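Local coordinates for TqaA (PDB 5DLK), which forms the C-terminal condensation-like domain of a fungal nonribosomal peptide synthetase and probably releases the assembled peptide by macrocyclization, at residues Met81-Glu86 with Tyr197-Leu202; Thr100-His105 with Ser177-Asp182; Lys143-Leu148 with Phe413-Pro418; Ala292-Tyr297 with Ala453-Ala458. One frame throughout, in Å; residues are numbered along the deposited sequence. Where two conformers were deposited one is given.

Interaction 1: Met81-Glu86 with Tyr197-Leu202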
loop_
_atom_site.group_PDB
_atom_site.type_symbol
_atom_site.label_atom_id
_atom_site.label_comp_id
_atom_site.label_asym_id
_atom_site.label_seq_id
_atom_site.Cartn_x
_atom_site.Cartn_y
_atom_site.Cartn_z
ATOM N N MET A 81 -0.691 16.748 -27.113
ATOM C CA MET A 81 0.443 16.836 -26.194
ATOM C C MET A 81 0.312 17.962 -25.169
ATOM O O MET A 81 0.669 17.779 -23.998
ATOM C CB MET A 81 1.746 16.987 -26.977
ATOM C CG MET A 81 2.103 15.761 -27.798
ATOM S SD MET A 81 2.748 14.381 -26.819
ATOM C CE MET A 81 4.389 14.985 -26.426
ATOM N N ASP A 82 -0.206 19.118 -25.585
ATOM C CA ASP A 82 -0.397 20.218 -24.639
ATOM C C ASP A 82 -1.433 19.870 -23.571
ATOM O O ASP A 82 -1.266 20.214 -22.402
ATOM C CB ASP A 82 -0.818 21.500 -25.358
ATOM C CG ASP A 82 0.365 22.270 -25.911
ATOM O OD1 ASP A 82 1.516 21.907 -25.573
ATOM O OD2 ASP A 82 0.148 23.239 -26.674
ATOM N N ARG A 83 -2.502 19.194 -23.974
ATOM C CA ARG A 83 -3.548 18.814 -23.037
ATOM C C ARG A 83 -3.029 17.757 -22.062
ATOM O O ARG A 83 -3.364 17.770 -20.883
ATOM C CB ARG A 83 -4.779 18.294 -23.779
ATOM C CG ARG A 83 -5.988 18.071 -22.883
ATOM C CD ARG A 83 -7.178 18.862 -23.373
ATOM N NE ARG A 83 -7.510 18.508 -24.748
ATOM C CZ ARG A 83 -8.405 19.152 -25.489
ATOM N NH1 ARG A 83 -9.053 20.192 -24.985
ATOM N NH2 ARG A 83 -8.645 18.760 -26.736
ATOM N N LEU A 84 -2.216 16.840 -22.574
ATOM C CA LEU A 84 -1.551 15.857 -21.737
ATOM C C LEU A 84 -0.724 16.557 -20.654
ATOM O O LEU A 84 -0.838 16.231 -19.469
ATOM C CB LEU A 84 -0.669 14.948 -22.592
ATOM C CG LEU A 84 -0.480 13.503 -22.152
ATOM C CD1 LEU A 84 -1.830 12.785 -21.990
ATOM C CD2 LEU A 84 0.401 12.795 -23.163
ATOM N N ARG A 85 0.091 17.527 -21.065
ATOM C CA ARG A 85 0.925 18.290 -20.139
ATOM C C ARG A 85 0.123 19.012 -19.062
ATOM O O ARG A 85 0.471 18.959 -17.885
ATOM C CB ARG A 85 1.768 19.324 -20.894
ATOM C CG ARG A 85 2.908 18.753 -21.695
ATOM C CD ARG A 85 3.696 19.860 -22.398
ATOM N NE ARG A 85 4.537 19.273 -23.426
ATOM C CZ ARG A 85 4.262 19.287 -24.725
ATOM N NH1 ARG A 85 3.188 19.921 -25.176
ATOM N NH2 ARG A 85 5.086 18.693 -25.572
ATOM N N GLU A 86 -0.935 19.708 -19.466
ATOM C CA GLU A 86 -1.738 20.473 -18.517
ATOM C C GLU A 86 -2.552 19.577 -17.584
ATOM O O GLU A 86 -2.940 19.995 -16.491
ATOM C CB GLU A 86 -2.682 21.421 -19.254
ATOM C CG GLU A 86 -1.976 22.392 -20.177
ATOM C CD GLU A 86 -2.871 22.888 -21.301
ATOM O OE1 GLU A 86 -4.113 22.796 -21.167
ATOM O OE2 GLU A 86 -2.330 23.360 -22.325
ATOM N N TYR A 197 -8.174 15.163 -18.753
ATOM C CA TYR A 197 -7.788 15.218 -20.160
ATOM C C TYR A 197 -9.020 15.260 -21.072
ATOM O O TYR A 197 -9.063 16.027 -22.038
ATOM C CB TYR A 197 -6.905 14.020 -20.515
ATOM C CG TYR A 197 -6.454 13.986 -21.960
ATOM C CD1 TYR A 197 -5.277 14.608 -22.352
ATOM C CD2 TYR A 197 -7.202 13.327 -22.927
ATOM C CE1 TYR A 197 -4.855 14.577 -23.672
ATOM C CE2 TYR A 197 -6.790 13.291 -24.244
ATOM C CZ TYR A 197 -5.615 13.917 -24.611
ATOM O OH TYR A 197 -5.202 13.886 -25.922
ATOM N N ASN A 198 -10.016 14.434 -20.763
ATOM C CA ASN A 198 -11.243 14.361 -21.562
ATOM C C ASN A 198 -12.184 15.533 -21.315
ATOM O O ASN A 198 -13.270 15.601 -21.897
ATOM C CB ASN A 198 -11.996 13.067 -21.278
ATOM C CG ASN A 198 -11.267 11.850 -21.764
ATOM O OD1 ASN A 198 -10.394 11.933 -22.626
ATOM N ND2 ASN A 198 -11.626 10.694 -21.216
ATOM N N GLN A 199 -11.760 16.436 -20.435
ATOM C CA GLN A 199 -12.541 17.598 -20.034
ATOM C C GLN A 199 -13.919 17.210 -19.498
ATOM O O GLN A 199 -14.936 17.813 -19.840
ATOM C CB GLN A 199 -12.661 18.573 -21.203
ATOM C CG GLN A 199 -11.313 19.135 -21.624
ATOM C CD GLN A 199 -11.393 19.994 -22.865
ATOM O OE1 GLN A 199 -11.968 19.593 -23.881
ATOM N NE2 GLN A 199 -10.819 21.190 -22.790
ATOM N N THR A 200 -13.936 16.187 -18.652
ATOM C CA THR A 200 -15.112 15.859 -17.861
ATOM C C THR A 200 -14.951 16.461 -16.468
ATOM O O THR A 200 -13.951 16.205 -15.794
ATOM C CB THR A 200 -15.316 14.342 -17.743
ATOM O OG1 THR A 200 -15.273 13.750 -19.046
ATOM C CG2 THR A 200 -16.652 14.030 -17.075
ATOM N N PRO A 201 -15.906 17.303 -16.046
ATOM C CA PRO A 201 -15.885 17.812 -14.669
ATOM C C PRO A 201 -15.889 16.689 -13.625
ATOM O O PRO A 201 -16.456 15.617 -13.849
ATOM C CB PRO A 201 -17.165 18.648 -14.594
ATOM C CG PRO A 201 -17.323 19.167 -15.991
ATOM C CD PRO A 201 -16.879 18.027 -16.885
ATOM N N LEU A 202 -15.235 16.941 -12.498
ATOM C CA LEU A 202 -15.131 15.958 -11.426
ATOM C C LEU A 202 -15.716 16.510 -10.138
ATOM O O LEU A 202 -15.584 17.704 -9.853
ATOM C CB LEU A 202 -13.671 15.559 -11.200
ATOM C CG LEU A 202 -12.987 14.737 -12.290
ATOM C CD1 LEU A 202 -11.500 14.640 -12.003
ATOM C CD2 LEU A 202 -13.600 13.355 -12.386
#

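Interaction 2: Thr100-His105 with Ser177-Asp182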
loop_
_atom_site.group_PDB
_atom_site.type_symbol
_atom_site.label_atom_id
_atom_site.label_comp_id
_atom_site.label_asym_id
_atom_site.label_seq_id
_atom_site.Cartn_x
_atom_site.Cartn_y
_atom_site.Cartn_z
ATOM N N THR A 100 2.963 16.555 -1.992
ATOM C CA THR A 100 3.549 16.412 -0.673
ATOM C C THR A 100 5.031 16.043 -0.739
ATOM O O THR A 100 5.454 15.200 -1.537
ATOM C CB THR A 100 2.759 15.348 0.150
ATOM O OG1 THR A 100 1.417 15.802 0.324
ATOM C CG2 THR A 100 3.367 15.156 1.489
ATOM N N SER A 101 5.802 16.688 0.128
ATOM C CA SER A 101 7.219 16.471 0.313
ATOM C C SER A 101 7.424 15.827 1.690
ATOM O O SER A 101 6.718 16.168 2.648
ATOM C CB SER A 101 7.951 17.823 0.190
ATOM O OG SER A 101 9.201 17.838 0.843
ATOM N N PHE A 102 8.360 14.887 1.787
ATOM C CA PHE A 102 8.602 14.182 3.043
ATOM C C PHE A 102 9.989 14.481 3.558
ATOM O O PHE A 102 10.966 14.393 2.816
ATOM C CB PHE A 102 8.453 12.656 2.875
ATOM C CG PHE A 102 7.098 12.226 2.432
ATOM C CD1 PHE A 102 6.758 12.229 1.091
ATOM C CD2 PHE A 102 6.161 11.777 3.358
ATOM C CE1 PHE A 102 5.492 11.830 0.681
ATOM C CE2 PHE A 102 4.907 11.379 2.961
ATOM C CZ PHE A 102 4.563 11.408 1.622
ATOM N N VAL A 103 10.087 14.835 4.833
ATOM C CA VAL A 103 11.396 14.901 5.461
ATOM C C VAL A 103 11.301 14.316 6.852
ATOM O O VAL A 103 10.216 14.063 7.368
ATOM C CB VAL A 103 11.964 16.356 5.565
ATOM C CG1 VAL A 103 12.128 16.990 4.194
ATOM C CG2 VAL A 103 11.081 17.219 6.450
ATOM N N GLU A 104 12.457 14.110 7.453
ATOM C CA GLU A 104 12.535 13.603 8.796
ATOM C C GLU A 104 12.767 14.778 9.739
ATOM O O GLU A 104 13.655 15.574 9.503
ATOM C CB GLU A 104 13.683 12.611 8.901
ATOM C CG GLU A 104 13.379 11.279 9.529
ATOM C CD GLU A 104 14.525 10.298 9.343
ATOM O OE1 GLU A 104 15.695 10.731 9.278
ATOM O OE2 GLU A 104 14.259 9.086 9.235
ATOM N N HIS A 105 11.952 14.902 10.785
ATOM C CA HIS A 105 12.464 15.394 12.076
ATOM C C HIS A 105 12.174 14.726 13.356
ATOM O O HIS A 105 11.129 14.117 13.619
ATOM C CB HIS A 105 12.215 16.854 12.210
ATOM C CG HIS A 105 11.250 17.291 13.271
ATOM N ND1 HIS A 105 11.459 17.198 14.634
ATOM C CD2 HIS A 105 10.134 18.063 13.099
ATOM C CE1 HIS A 105 10.413 17.740 15.242
ATOM N NE2 HIS A 105 9.597 18.276 14.335
ATOM N N SER A 177 5.738 7.522 -4.692
ATOM C CA SER A 177 6.068 6.711 -3.523
ATOM C C SER A 177 4.798 6.025 -3.003
ATOM O O SER A 177 3.722 6.611 -3.023
ATOM C CB SER A 177 6.694 7.598 -2.432
ATOM O OG SER A 177 6.744 6.916 -1.187
ATOM N N HIS A 178 4.906 4.786 -2.520
ATOM C CA HIS A 178 3.730 4.081 -2.008
ATOM C C HIS A 178 3.189 4.765 -0.731
ATOM O O HIS A 178 2.077 4.485 -0.288
ATOM C CB HIS A 178 4.088 2.594 -1.772
ATOM C CG HIS A 178 2.932 1.644 -1.844
ATOM N ND1 HIS A 178 1.631 1.994 -1.504
ATOM C CD2 HIS A 178 2.867 0.342 -2.209
ATOM C CE1 HIS A 178 0.839 0.957 -1.657
ATOM N NE2 HIS A 178 1.566 -0.072 -2.074
ATOM N N SER A 179 3.946 5.709 -0.173
ATOM C CA SER A 179 3.403 6.548 0.898
ATOM C C SER A 179 2.267 7.432 0.387
ATOM O O SER A 179 1.579 8.077 1.181
ATOM C CB SER A 179 4.491 7.429 1.519
ATOM O OG SER A 179 5.047 8.327 0.552
ATOM N N GLN A 180 2.061 7.441 -0.932
ATOM C CA GLN A 180 1.129 8.384 -1.562
ATOM C C GLN A 180 -0.036 7.722 -2.286
ATOM O O GLN A 180 -0.852 8.407 -2.911
ATOM C CB GLN A 180 1.899 9.293 -2.555
ATOM C CG GLN A 180 3.005 10.098 -1.897
ATOM C CD GLN A 180 3.876 10.809 -2.932
ATOM O OE1 GLN A 180 4.636 10.168 -3.655
ATOM N NE2 GLN A 180 3.739 12.137 -3.026
ATOM N N TRP A 181 -0.147 6.394 -2.213
ATOM C CA TRP A 181 -1.252 5.718 -2.880
ATOM C C TRP A 181 -1.520 4.359 -2.220
ATOM O O TRP A 181 -0.710 3.880 -1.426
ATOM C CB TRP A 181 -0.962 5.527 -4.388
ATOM C CG TRP A 181 0.173 4.586 -4.666
ATOM C CD1 TRP A 181 1.497 4.897 -4.706
ATOM C CD2 TRP A 181 0.087 3.171 -4.896
ATOM N NE1 TRP A 181 2.241 3.776 -4.971
ATOM C CE2 TRP A 181 1.401 2.702 -5.093
ATOM C CE3 TRP A 181 -0.972 2.259 -4.966
ATOM C CZ2 TRP A 181 1.692 1.357 -5.346
ATOM C CZ3 TRP A 181 -0.683 0.913 -5.219
ATOM C CH2 TRP A 181 0.633 0.479 -5.405
ATOM N N ASP A 182 -2.661 3.765 -2.539
ATOM C CA ASP A 182 -2.929 2.378 -2.158
ATOM C C ASP A 182 -3.790 1.689 -3.210
ATOM O O ASP A 182 -4.232 2.316 -4.183
ATOM C CB ASP A 182 -3.586 2.294 -0.774
ATOM C CG ASP A 182 -4.846 3.118 -0.659
ATOM O OD1 ASP A 182 -5.523 3.361 -1.683
ATOM O OD2 ASP A 182 -5.185 3.507 0.483
HETATM O O HOH W 1 4.956 14.491 -4.325
#

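Interaction 3: Lys143-Leu148 with Phe413-Pro418. With EDO (1,2-ethanediol), chain E.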
loop_
_atom_site.group_PDB
_atom_site.type_symbol
_atom_site.label_atom_id
_atom_site.label_comp_id
_atom_site.label_asym_id
_atom_site.label_seq_id
_atom_site.Cartn_x
_atom_site.Cartn_y
_atom_site.Cartn_z
ATOM N N LYS A 143 19.196 6.296 -13.079
ATOM C CA LYS A 143 19.229 7.361 -12.094
ATOM C C LYS A 143 17.957 7.524 -11.261
ATOM O O LYS A 143 18.049 7.872 -10.083
ATOM C CB LYS A 143 19.574 8.700 -12.777
ATOM C CG LYS A 143 18.543 9.224 -13.755
ATOM C CD LYS A 143 19.049 10.514 -14.463
ATOM C CE LYS A 143 19.255 11.676 -13.500
ATOM N NZ LYS A 143 17.965 12.198 -12.963
ATOM N N ASP A 144 16.785 7.262 -11.830
ATOM C CA ASP A 144 15.549 7.589 -11.117
ATOM C C ASP A 144 15.412 6.800 -9.786
ATOM O O ASP A 144 15.198 7.415 -8.739
ATOM C CB ASP A 144 14.313 7.354 -11.996
ATOM C CG ASP A 144 14.257 8.304 -13.206
ATOM O OD1 ASP A 144 15.046 9.273 -13.248
ATOM O OD2 ASP A 144 13.413 8.083 -14.099
ATOM N N TRP A 145 15.533 5.473 -9.796
ATOM C CA TRP A 145 15.395 4.783 -8.495
ATOM C C TRP A 145 16.735 4.646 -7.724
ATOM O O TRP A 145 16.723 4.737 -6.496
ATOM C CB TRP A 145 14.665 3.411 -8.645
ATOM C CG TRP A 145 15.419 2.285 -9.306
ATOM C CD1 TRP A 145 15.273 1.841 -10.594
ATOM C CD2 TRP A 145 16.403 1.440 -8.700
ATOM N NE1 TRP A 145 16.127 0.787 -10.832
ATOM C CE2 TRP A 145 16.837 0.525 -9.689
ATOM C CE3 TRP A 145 16.966 1.369 -7.418
ATOM C CZ2 TRP A 145 17.802 -0.448 -9.435
ATOM C CZ3 TRP A 145 17.940 0.416 -7.174
ATOM C CH2 TRP A 145 18.344 -0.485 -8.175
ATOM N N PRO A 146 17.892 4.490 -8.406
ATOM C CA PRO A 146 19.122 4.424 -7.600
ATOM C C PRO A 146 19.447 5.671 -6.776
ATOM O O PRO A 146 20.159 5.554 -5.775
ATOM C CB PRO A 146 20.214 4.202 -8.655
ATOM C CG PRO A 146 19.505 3.475 -9.753
ATOM C CD PRO A 146 18.160 4.111 -9.814
ATOM N N THR A 147 18.955 6.836 -7.181
ATOM C CA THR A 147 19.238 8.053 -6.427
ATOM C C THR A 147 18.049 8.511 -5.591
ATOM O O THR A 147 18.041 9.632 -5.059
ATOM C CB THR A 147 19.652 9.215 -7.357
ATOM O OG1 THR A 147 18.573 9.525 -8.243
ATOM C CG2 THR A 147 20.862 8.837 -8.148
ATOM N N LEU A 148 17.040 7.652 -5.486
ATOM C CA LEU A 148 15.846 7.981 -4.718
ATOM C C LEU A 148 16.226 8.272 -3.275
ATOM O O LEU A 148 16.983 7.517 -2.651
ATOM C CB LEU A 148 14.823 6.838 -4.778
ATOM C CG LEU A 148 13.492 7.064 -4.042
ATOM C CD1 LEU A 148 12.680 8.159 -4.689
ATOM C CD2 LEU A 148 12.689 5.761 -3.976
ATOM N N PHE A 413 7.137 0.075 -13.722
ATOM C CA PHE A 413 8.378 -0.300 -13.075
ATOM C C PHE A 413 8.087 -0.193 -11.569
ATOM O O PHE A 413 7.312 0.670 -11.155
ATOM C CB PHE A 413 9.544 0.618 -13.417
ATOM C CG PHE A 413 9.747 0.875 -14.892
ATOM C CD1 PHE A 413 9.607 -0.131 -15.831
ATOM C CD2 PHE A 413 10.097 2.154 -15.325
ATOM C CE1 PHE A 413 9.823 0.136 -17.194
ATOM C CE2 PHE A 413 10.304 2.423 -16.678
ATOM C CZ PHE A 413 10.165 1.414 -17.603
ATOM N N ALA A 414 8.737 -1.019 -10.758
ATOM C CA ALA A 414 8.493 -0.968 -9.311
ATOM C C ALA A 414 9.705 -1.425 -8.484
ATOM O O ALA A 414 10.424 -2.356 -8.859
ATOM C CB ALA A 414 7.264 -1.808 -8.968
ATOM N N ARG A 415 9.926 -0.737 -7.366
ATOM C CA ARG A 415 10.934 -1.095 -6.376
ATOM C C ARG A 415 10.208 -1.369 -5.056
ATOM O O ARG A 415 9.236 -0.678 -4.730
ATOM C CB ARG A 415 11.951 0.027 -6.157
ATOM C CG ARG A 415 12.623 0.549 -7.437
ATOM C CD ARG A 415 13.239 -0.579 -8.227
ATOM N NE ARG A 415 14.353 -1.212 -7.534
ATOM C CZ ARG A 415 15.044 -2.228 -8.044
ATOM N NH1 ARG A 415 14.739 -2.689 -9.248
ATOM N NH2 ARG A 415 16.037 -2.780 -7.361
ATOM N N PHE A 416 10.702 -2.354 -4.315
ATOM C CA PHE A 416 10.168 -2.688 -2.984
ATOM C C PHE A 416 11.148 -3.631 -2.322
ATOM O O PHE A 416 11.413 -4.706 -2.843
ATOM C CB PHE A 416 8.784 -3.336 -3.076
ATOM C CG PHE A 416 8.240 -3.791 -1.737
ATOM C CD1 PHE A 416 7.889 -2.864 -0.775
ATOM C CD2 PHE A 416 8.103 -5.149 -1.450
ATOM C CE1 PHE A 416 7.378 -3.270 0.478
ATOM C CE2 PHE A 416 7.587 -5.566 -0.206
ATOM C CZ PHE A 416 7.231 -4.625 0.751
ATOM N N ASP A 417 11.678 -3.244 -1.168
ATOM C CA ASP A 417 12.690 -4.061 -0.499
ATOM C C ASP A 417 12.386 -4.233 0.983
ATOM O O ASP A 417 12.659 -3.343 1.776
ATOM C CB ASP A 417 14.070 -3.437 -0.683
ATOM C CG ASP A 417 14.503 -3.440 -2.130
ATOM O OD1 ASP A 417 14.819 -4.528 -2.639
ATOM O OD2 ASP A 417 14.496 -2.361 -2.734
ATOM N N PRO A 418 11.819 -5.391 1.351
ATOM C CA PRO A 418 11.480 -5.687 2.750
ATOM C C PRO A 418 12.671 -5.549 3.689
ATOM O O PRO A 418 13.820 -5.675 3.260
ATOM C CB PRO A 418 11.021 -7.161 2.705
ATOM C CG PRO A 418 10.578 -7.392 1.312
ATOM C CD PRO A 418 11.456 -6.487 0.438
HETATM C C1 EDO E . 12.101 -5.916 -5.765
HETATM O O1 EDO E . 10.763 -5.747 -5.235
HETATM C C2 EDO E . 12.679 -4.624 -6.371
HETATM O O2 EDO E . 12.975 -3.635 -5.361
#

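Interaction 4: Ala292-Tyr297 with Ala453-Ala458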
loop_
_atom_site.group_PDB
_atom_site.type_symbol
_atom_site.label_atom_id
_atom_site.label_comp_id
_atom_site.label_asym_id
_atom_site.label_seq_id
_atom_site.Cartn_x
_atom_site.Cartn_y
_atom_site.Cartn_z
ATOM N N ALA A 292 -2.853 -19.199 9.395
ATOM C CA ALA A 292 -2.967 -19.473 10.833
ATOM C C ALA A 292 -2.729 -20.936 11.156
ATOM O O ALA A 292 -2.065 -21.258 12.142
ATOM C CB ALA A 292 -4.337 -19.050 11.360
ATOM N N LEU A 293 -3.258 -21.821 10.323
ATOM C CA LEU A 293 -3.062 -23.247 10.558
ATOM C C LEU A 293 -1.588 -23.612 10.393
ATOM O O LEU A 293 -1.039 -24.404 11.183
ATOM C CB LEU A 293 -3.924 -24.093 9.615
ATOM C CG LEU A 293 -3.802 -25.589 9.907
ATOM C CD1 LEU A 293 -4.269 -25.918 11.330
ATOM C CD2 LEU A 293 -4.597 -26.365 8.877
ATOM N N PHE A 294 -0.969 -23.068 9.347
ATOM C CA PHE A 294 0.457 -23.255 9.091
ATOM C C PHE A 294 1.264 -22.853 10.323
ATOM O O PHE A 294 2.143 -23.609 10.796
ATOM C CB PHE A 294 0.892 -22.443 7.855
ATOM C CG PHE A 294 2.388 -22.468 7.594
ATOM C CD1 PHE A 294 2.943 -23.454 6.803
ATOM C CD2 PHE A 294 3.215 -21.484 8.124
ATOM C CE1 PHE A 294 4.331 -23.468 6.551
ATOM C CE2 PHE A 294 4.584 -21.496 7.883
ATOM C CZ PHE A 294 5.135 -22.494 7.101
ATOM N N LEU A 295 0.965 -21.669 10.860
ATOM C CA LEU A 295 1.690 -21.212 12.039
ATOM C C LEU A 295 1.387 -22.054 13.285
ATOM O O LEU A 295 2.281 -22.333 14.076
ATOM C CB LEU A 295 1.369 -19.749 12.335
ATOM C CG LEU A 295 1.938 -18.736 11.325
ATOM C CD1 LEU A 295 1.381 -17.340 11.641
ATOM C CD2 LEU A 295 3.447 -18.724 11.345
ATOM N N SER A 296 0.135 -22.442 13.473
ATOM C CA SER A 296 -0.224 -23.235 14.649
ATOM C C SER A 296 0.612 -24.515 14.678
ATOM O O SER A 296 1.100 -24.924 15.726
ATOM C CB SER A 296 -1.719 -23.559 14.671
ATOM O OG SER A 296 -2.089 -24.544 13.717
ATOM N N TYR A 297 0.784 -25.128 13.518
ATOM C CA TYR A 297 1.589 -26.349 13.421
ATOM C C TYR A 297 3.066 -26.108 13.728
ATOM O O TYR A 297 3.662 -26.787 14.574
ATOM C CB TYR A 297 1.436 -26.948 12.025
ATOM C CG TYR A 297 2.306 -28.168 11.816
ATOM C CD1 TYR A 297 1.972 -29.388 12.388
ATOM C CD2 TYR A 297 3.481 -28.081 11.078
ATOM C CE1 TYR A 297 2.772 -30.498 12.207
ATOM C CE2 TYR A 297 4.285 -29.183 10.893
ATOM C CZ TYR A 297 3.927 -30.381 11.454
ATOM O OH TYR A 297 4.738 -31.470 11.262
ATOM N N ALA A 453 5.562 -20.835 0.093
ATOM C CA ALA A 453 4.519 -20.594 -0.903
ATOM C C ALA A 453 3.776 -21.889 -1.242
ATOM O O ALA A 453 2.552 -21.893 -1.419
ATOM C CB ALA A 453 5.125 -19.952 -2.180
ATOM N N ASN A 454 4.520 -22.989 -1.333
ATOM C CA ASN A 454 3.925 -24.293 -1.601
ATOM C C ASN A 454 2.982 -24.754 -0.497
ATOM O O ASN A 454 1.878 -25.210 -0.772
ATOM C CB ASN A 454 5.018 -25.341 -1.797
ATOM C CG ASN A 454 5.635 -25.268 -3.190
ATOM O OD1 ASN A 454 5.080 -24.625 -4.086
ATOM N ND2 ASN A 454 6.782 -25.913 -3.372
ATOM N N ASN A 455 3.440 -24.657 0.744
ATOM C CA ASN A 455 2.631 -25.119 1.882
ATOM C C ASN A 455 1.342 -24.305 2.049
ATOM O O ASN A 455 0.257 -24.863 2.226
ATOM C CB ASN A 455 3.425 -25.030 3.184
ATOM C CG ASN A 455 4.566 -26.031 3.265
ATOM O OD1 ASN A 455 5.437 -25.894 4.124
ATOM N ND2 ASN A 455 4.595 -27.007 2.356
ATOM N N ILE A 456 1.488 -22.984 2.026
ATOM C CA ILE A 456 0.335 -22.089 2.152
ATOM C C ILE A 456 -0.670 -22.369 1.037
ATOM O O ILE A 456 -1.859 -22.515 1.294
ATOM C CB ILE A 456 0.747 -20.591 2.096
ATOM C CG1 ILE A 456 1.649 -20.212 3.283
ATOM C CG2 ILE A 456 -0.488 -19.690 2.079
ATOM C CD1 ILE A 456 0.996 -20.400 4.658
ATOM N N SER A 457 -0.191 -22.467 -0.205
ATOM C CA SER A 457 -1.109 -22.735 -1.304
ATOM C C SER A 457 -1.771 -24.116 -1.169
ATOM O O SER A 457 -2.954 -24.250 -1.479
ATOM C CB SER A 457 -0.391 -22.592 -2.657
ATOM O OG SER A 457 0.620 -23.564 -2.802
ATOM N N ALA A 458 -1.038 -25.117 -0.681
ATOM C CA ALA A 458 -1.593 -26.457 -0.498
ATOM C C ALA A 458 -2.727 -26.466 0.525
ATOM O O ALA A 458 -3.743 -27.141 0.345
ATOM C CB ALA A 458 -0.495 -27.444 -0.069
#

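Interaction 1: Met81-Glu86 with Tyr197-Leu202
R83 and Y197 meet where helix 81-94 packs beside the C-terminal end of helix 186-197, in the N-terminal lobe of a condensation-domain fold. R83 CG lies 3.6 Å from Y197 CD1, and the guanidinium and phenol planes stand 78° apart, so this is an aliphatic contact and no flat stack. L84 N comes to the ring edge, near its plane, 3.6 Å from Y197 CE1, while L84 CD1 closes on the same CE1 at 3.9 Å. Beyond the ring, R83 bends at chi2 and chi3, which brings NH1 3.0 Å from Q199 NE2; as modelled both are donors, so the pairing and the orientation of the Q199 amide are doubtful. Replacing R83 by an alanine would take away CG and the chain beyond it, and is likely to leave the CD1 side of the Y197 ring less covered. Y197 CG is anti to the backbone N (chi1 180°), which sends the phenol toward the start of helix 81-94; in the second shell, N80 N is hydrogen-bonded to its OH. Q199, with positive phi, completes a Schellman motif that ends helix 186-197. Just before it, N198 OD1 accepts from R402 N, and ND2 donates to P400 O.

Interaction 2: Thr100-His105 with Ser177-Asp182
T100 and Q180 bring the two backbones closest, with CA atoms 8.4 Å apart, so strand 100-105 faces the 177-182 turn through side chains and a water. F102 CG lies anti to the carbonyl carbon (chi1 -61°), which carries the ring toward the turn: its CZ sits 3.3 Å from S179 OG, which approaches the ring obliquely, and Q180 CG lies at the ring edge 4.0 Å from CE1. S179 OG is also hydrogen-bonded to S177 OG at 2.8 Å, and either could donate. Residues 177-183 spell SHxxxDG, the counterpart of the HHxxxDG signature of condensation domains, whose G183 is part of the phosphopantetheine site, unoccupied in this model. The turn is closed by Q180 N donating to S177 O. Q180 adds its own amide, turned 86° from the F102 ring: OE1 accepts from S177 N at 3.0 Å, in the carbonyl plane. Q180 NE2 donates to I97 O and to a water at 3.0 Å, which in turn donates to T100 O over 2.9 Å.

Interaction 3: Lys143-Leu148 with Phe413-Pro418
W145 and R415 lie flat against each other: the guanidinium and indole planes differ by only 8°, with centres 3.6 Å apart. The overlap covers both halves of the indole. R415 CZ sits over the six-membered ring in cation-pi geometry, R415 NH2 comes 3.4 Å from W145 CH2, and R415 CD rests 3.8 Å from the centroid of the five-membered ring as a CH-pi contact. Two bends, at chi2 and chi3, fold the arginine so that CD, NE and CZ run across the indole. W145 holds CG between its backbone N and carbonyl carbon (chi1 72°), a crowded position that presents one face to the arginine while P146 CD touches the opposite face near its rim. NE1 is hydrogen-bonded to D141 OD1, which helps to fix the ring rotation. The tryptophan opens a type I beta turn, W145 to L148, in the segment that follows on from helix 132-144, and the arginine ends strand 407-415, an outermost strand of the five-stranded mixed sheet. On the guanidinium face away from the indole lies O2 of a 1,2-ethanediol molecule, probably from the crystallisation liquor, which accepts from F416 N at 2.8 Å. At this partly exposed surface, the chemistry implies that the positive charge of R415 is probably eased by the indole pi cloud, with dispersion between two flat groups adding to the hold.

Interaction 4: Ala292-Tyr297 with Ala453-Ala458
F294 and I456 join helices 283-299 and 446-465, which pack side by side against the six-stranded mixed sheet of the C-terminal lobe of this condensation-type fold. Their CA atoms are 7.0 Å apart, the closest backbone approach here. The tightly packed part is apolar: I456 CD1 lies 3.8 Å from F294 CB and 3.9 Å from F294 CG, meeting the base of the phenyl group obliquely to its ring, and I456 is buried. F294 CG is anti to the backbone N (chi1 174°), which carries the ring across toward the second helix, where L452 and I459 also touch it. Replacing F294 by an alanine would probably open a gap where the ring lies between the helices, taking CG from I456 CD1 and the ring edge from N455, though CB would still meet I456. The solvent side is marked by N455, partly exposed, which offers a polar atom: OD1 lies at the ring edge, in its plane, 3.6 Å from F294 CE1, with the amide turned 41° from the ring. No hydrogen bond crosses between the two segments. The amide's other end turns back along its own helix, N455 ND2 being hydrogen-bonded to E451 OE2.

How the interactions relate
From the N terminus, residues 81-86 open the first loop, which interaction 1 closes at 197-202, joining helix 81-94 to the end of helix 186-197. Nested within it, interaction 2 (100-105 to 177-182) joins strand 100-105 to the turn after strand 169-177. Interaction 3 starts at 143-148, inside both loops, and closes only at 413-418, so it crosses each and ties the end of helix 132-144 to strand 407-415. Interaction 4 opens at 292-297 and ends at 453-458, crossing interaction 3 and joining helices 283-299 and 446-465. Interactions 2 and 3 lie nearest, about 6 Å between closest atoms; interactions 1 and 4, with centres 49 Å apart, lie on opposite sides of the chain's centre.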